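Local coordinates for protein antitoxin RelF (Mycobacterium tuberculosis, PDB 3G5O) that neutralises the toxin RelG in a type II toxin-antitoxin system and, in complex with it, binds DNA and represses its own promoter, at residues R9-P12 / I13-K17; G18-N21 / E22-A26. All coordinates share one frame; numbering follows the deposited sequence.

In the fold
Contacts 1 and 2 follow each other along the chain, their centres about 11 Å apart, in the N-terminal Phd/YefM-type part of the antitoxin. Contact 1 turns strand 8-12 into the short helix 13-16; contact 2 covers the lead-in and the N-terminal turns of helix 20-28. Phe-23 joins them: its CE1 lies 3.4 Å from Leu-11 CD1, and its CD2 lies 3.8 Å from Ile-16 CD1, so the ring packs against the Leu-11/Ile-16 pair of contact 1. Both contacts also meet the second copy of the antitoxin, with Ile-16 on Leu-20 and Ile-13 on Asn-21 of that subunit. They therefore belong to the dimer interface as well as to the fold of each chain.

Contact 1. Residues R9-P12 / I13-K17; sequences RILP and ISTIK
Leu-11 holds CG beside its backbone N (chi1 -73°) and Ile-16 holds CG1 beside its own (chi1 -49°), and with these torsions their delta methyls meet where a beta strand runs straight into a helix. Strand 8-12 ends on Pro-12, the N-cap of helix 13-16, in the Phd/YefM fold. Leu-11 CD1 sits 3.7 Å from Ile-16 CD1, the two side chains crossing at about a right angle. The other branch, Leu-11 CD2, reaches Thr-15 CG2 at 4.1 Å, so the fork of the leucine straddles two consecutive helix residues. Ile-16 also touches Ile-34 on the neighbouring strand 33-38.

The carbonyl of Pro-12 faces the start of the helix. Its O accepts two weak hydrogen bonds, from Thr-15 N at 3.0 Å and from Ile-16 N at 3.4 Å, which share one acceptor across the first turn. Strand 33-38 pairs with this stretch, the backbone of Thr-37 hydrogen-bonding to those of both Leu-11 and Ile-13. Ile-13, buried, packs its side chain on Ile-36 of the same strand. On the exposed side, the proline ring lies obliquely to Thr-15, whose hydroxyl oxygen OG1 stands 3.2 Å from Pro-12 CG.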
loop_
_atom_site.group_PDB
_atom_site.type_symbol
_atom_site.label_atom_id
_atom_site.label_comp_id
_atom_site.label_asym_id
_atom_site.label_seq_id
_atom_site.Cartn_x
_atom_site.Cartn_y
_atom_site.Cartn_z
ATOM N N ARG A 9 -7.029 12.420 14.652
ATOM C CA ARG A 9 -6.679 12.936 15.967
ATOM C C ARG A 9 -5.330 12.429 16.517
ATOM O O ARG A 9 -4.965 11.269 16.358
ATOM C CB ARG A 9 -7.814 12.643 16.958
ATOM C CG ARG A 9 -9.223 13.170 16.532
ATOM C CD ARG A 9 -9.449 14.633 16.953
ATOM N NE ARG A 9 -10.789 15.132 16.629
ATOM C CZ ARG A 9 -11.107 15.775 15.502
ATOM N NH1 ARG A 9 -10.186 15.990 14.574
ATOM N NH2 ARG A 9 -12.349 16.200 15.290
ATOM N N ILE A 10 -4.600 13.324 17.173
ATOM C CA ILE A 10 -3.363 13.002 17.847
ATOM C C ILE A 10 -3.635 13.183 19.329
ATOM O O ILE A 10 -3.985 14.269 19.775
ATOM C CB ILE A 10 -2.216 13.907 17.372
ATOM C CG1 ILE A 10 -2.033 13.781 15.846
ATOM C CG2 ILE A 10 -0.933 13.586 18.107
ATOM C CD1 ILE A 10 -1.128 14.876 15.194
ATOM N N LEU A 11 -3.489 12.109 20.090
ATOM C CA LEU A 11 -3.934 12.084 21.467
ATOM C C LEU A 11 -2.930 11.455 22.412
ATOM O O LEU A 11 -2.288 10.461 22.067
ATOM C CB LEU A 11 -5.271 11.334 21.588
ATOM C CG LEU A 11 -6.555 11.999 21.069
ATOM C CD1 LEU A 11 -7.669 11.010 21.238
ATOM C CD2 LEU A 11 -6.910 13.307 21.822
ATOM N N PRO A 12 -2.815 12.015 23.629
ATOM C CA PRO A 12 -1.980 11.359 24.636
ATOM C C PRO A 12 -2.632 10.081 25.135
ATOM O O PRO A 12 -3.848 9.969 25.120
ATOM C CB PRO A 12 -1.887 12.398 25.772
ATOM C CG PRO A 12 -3.024 13.366 25.533
ATOM C CD PRO A 12 -3.321 13.343 24.066
ATOM N N ILE A 13 -1.810 9.138 25.577
ATOM C CA ILE A 13 -2.270 7.867 26.074
ATOM C C ILE A 13 -3.197 8.044 27.289
ATOM O O ILE A 13 -4.161 7.285 27.440
ATOM C CB ILE A 13 -1.052 6.956 26.374
ATOM C CG1 ILE A 13 -1.350 5.492 26.086
ATOM C CG2 ILE A 13 -0.507 7.180 27.793
ATOM C CD1 ILE A 13 -0.092 4.603 26.182
ATOM N N SER A 14 -2.931 9.070 28.119
ATOM C CA SER A 14 -3.802 9.415 29.261
ATOM C C SER A 14 -5.240 9.747 28.851
ATOM O O SER A 14 -6.171 9.452 29.585
ATOM C CB SER A 14 -3.216 10.566 30.095
ATOM O OG SER A 14 -3.108 11.757 29.325
ATOM N N THR A 15 -5.423 10.344 27.682
ATOM C CA THR A 15 -6.752 10.626 27.185
ATOM C C THR A 15 -7.449 9.333 26.766
ATOM O O THR A 15 -8.672 9.213 26.916
ATOM C CB THR A 15 -6.693 11.637 26.026
ATOM O OG1 THR A 15 -6.052 12.840 26.479
ATOM C CG2 THR A 15 -8.090 11.975 25.495
ATOM N N ILE A 16 -6.681 8.365 26.251
ATOM C CA ILE A 16 -7.263 7.087 25.819
ATOM C C ILE A 16 -7.678 6.190 27.000
ATOM O O ILE A 16 -8.773 5.633 27.005
ATOM C CB ILE A 16 -6.350 6.297 24.826
ATOM C CG1 ILE A 16 -5.854 7.187 23.670
ATOM C CG2 ILE A 16 -7.074 5.063 24.274
ATOM C CD1 ILE A 16 -6.930 7.681 22.740
ATOM N N LYS A 17 -6.798 6.065 27.988
ATOM C CA LYS A 17 -6.993 5.170 29.137
ATOM C C LYS A 17 -8.333 5.395 29.837
ATOM O O LYS A 17 -8.653 6.510 30.249
ATOM C CB LYS A 17 -5.870 5.352 30.168
ATOM C CG LYS A 17 -4.433 5.010 29.707
ATOM C CD LYS A 17 -3.540 4.712 30.928
ATOM C CE LYS A 17 -2.069 5.044 30.677
ATOM N NZ LYS A 17 -1.751 6.489 30.928
#

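Contact 2. Residues G18-N21 / E22-A26; sequences GKLN and EFVDA
Lys-19 and Phe-23 lie one helical turn apart, with Lys-19 CB 3.9 Å from CE2 of the ring. The ring lies beside the first turn, its CD2/CE2 side nearest Lys-19, and CD2 comes within 3.4 Å of Lys-19 O, which approaches obliquely. The lysine chain bends at chi2 and chi4, CG and CD still passing Glu-22 OE1 before the amine end leads away.

Glu-22 also folds back on Lys-19. A bend at chi2 (82°) returns its carboxylate toward that residue, crossing the aliphatic part of the side chain at a slant, with OE1 3.2 Å from Lys-19 O. Two acceptors face each other here, which is probably unfavourable electrostatically. The charged ends do not meet: Lys-19 NZ remains 6.2 Å from Glu-22 OE1, although their opposite charges may still attract weakly.

On the buried side, Leu-20 and Val-24 pair i to i+4. The valine's CG2, set beside its own backbone N, touches Leu-20 CD2 at 3.9 Å. Both residues pack on the second subunit, Leu-20 on its Ile-13 and Val-24 on its Ala-43. Asp-25 comes one turn after Asn-21, and its OD1 makes a salt bridge to Lys-38 of the second subunit.

Lys-19, the N-cap residue, offers its O to Phe-23 N at 3.0 Å in a nearly straight bond (168°), and a weaker one comes from Glu-22 N. Val-24 N to Leu-20 O and Asp-25 N to Asn-21 O continue the series. Gly-18 turns the chain into the helix at phi 95°, a backbone angle that calls for glycine. The result is the N-terminal turns of an amphipathic alpha-helix, with Leu-20 and Val-24 turned to the partner subunit of the antitoxin dimer and Phe-23 to its own strand 8-12.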
loop_
_atom_site.group_PDB
_atom_site.type_symbol
_atom_site.label_atom_id
_atom_site.label_comp_id
_atom_site.label_asym_id
_atom_site.label_seq_id
_atom_site.Cartn_x
_atom_site.Cartn_y
_atom_site.Cartn_z
ATOM N N GLY A 18 -9.110 4.328 29.977
ATOM C CA GLY A 18 -10.407 4.416 30.660
ATOM C C GLY A 18 -11.579 4.623 29.716
ATOM O O GLY A 18 -12.731 4.298 30.076
ATOM N N LYS A 19 -11.289 5.180 28.523
ATOM C CA LYS A 19 -12.261 5.282 27.431
ATOM C C LYS A 19 -11.904 4.342 26.245
ATOM O O LYS A 19 -12.269 4.596 25.096
ATOM C CB LYS A 19 -12.472 6.747 26.979
ATOM C CG LYS A 19 -13.414 7.601 27.908
ATOM C CD LYS A 19 -14.452 8.393 27.090
ATOM C CE LYS A 19 -15.595 8.952 27.957
ATOM N NZ LYS A 19 -15.361 10.376 28.372
ATOM N N LEU A 20 -11.224 3.242 26.548
ATOM C CA LEU A 20 -10.698 2.373 25.496
ATOM C C LEU A 20 -11.838 1.848 24.637
ATOM O O LEU A 20 -11.736 1.842 23.413
ATOM C CB LEU A 20 -9.901 1.195 26.077
ATOM C CG LEU A 20 -8.603 0.738 25.383
ATOM C CD1 LEU A 20 -8.483 -0.776 25.437
ATOM C CD2 LEU A 20 -8.331 1.238 23.957
ATOM N N ASN A 21 -12.921 1.428 25.295
ATOM C CA ASN A 21 -14.084 0.914 24.595
ATOM C C ASN A 21 -14.526 1.923 23.550
ATOM O O ASN A 21 -14.809 1.548 22.411
ATOM C CB ASN A 21 -15.265 0.632 25.545
ATOM C CG ASN A 21 -15.158 -0.711 26.249
ATOM O OD1 ASN A 21 -14.494 -1.632 25.762
ATOM N ND2 ASN A 21 -15.844 -0.841 27.411
ATOM N N GLU A 22 -14.585 3.204 23.947
ATOM C CA GLU A 22 -15.210 4.231 23.115
ATOM C C GLU A 22 -14.315 4.553 21.934
ATOM O O GLU A 22 -14.812 4.680 20.817
ATOM C CB GLU A 22 -15.500 5.514 23.938
ATOM C CG GLU A 22 -16.719 5.335 24.850
ATOM C CD GLU A 22 -16.368 4.616 26.143
ATOM O OE1 GLU A 22 -15.156 4.453 26.418
ATOM O OE2 GLU A 22 -17.301 4.209 26.887
ATOM N N PHE A 23 -13.012 4.658 22.182
ATOM C CA PHE A 23 -12.059 4.947 21.094
ATOM C C PHE A 23 -12.000 3.805 20.074
ATOM O O PHE A 23 -11.938 4.067 18.864
ATOM C CB PHE A 23 -10.657 5.309 21.634
ATOM C CG PHE A 23 -10.570 6.731 22.132
ATOM C CD1 PHE A 23 -10.522 7.794 21.230
ATOM C CD2 PHE A 23 -10.577 7.016 23.501
ATOM C CE1 PHE A 23 -10.463 9.125 21.682
ATOM C CE2 PHE A 23 -10.520 8.334 23.961
ATOM C CZ PHE A 23 -10.463 9.405 23.040
ATOM N N VAL A 24 -12.012 2.560 20.571
ATOM C CA VAL A 24 -12.083 1.386 19.694
ATOM C C VAL A 24 -13.398 1.369 18.882
ATOM O O VAL A 24 -13.368 1.168 17.646
ATOM C CB VAL A 24 -11.880 0.055 20.461
ATOM C CG1 VAL A 24 -12.273 -1.104 19.613
ATOM C CG2 VAL A 24 -10.420 -0.085 20.900
ATOM N N ASP A 25 -14.529 1.619 19.551
ATOM C CA ASP A 25 -15.821 1.706 18.842
ATOM C C ASP A 25 -15.768 2.757 17.743
ATOM O O ASP A 25 -16.311 2.513 16.653
ATOM C CB ASP A 25 -16.992 2.071 19.776
ATOM C CG ASP A 25 -17.552 0.897 20.542
ATOM O OD1 ASP A 25 -17.400 -0.295 20.146
ATOM O OD2 ASP A 25 -18.185 1.183 21.578
ATOM N N ALA A 26 -15.130 3.910 18.024
ATOM C CA ALA A 26 -15.080 5.039 17.091
ATOM C C ALA A 26 -14.303 4.733 15.791
ATOM O O ALA A 26 -14.813 4.989 14.704
ATOM C CB ALA A 26 -14.517 6.314 17.745
#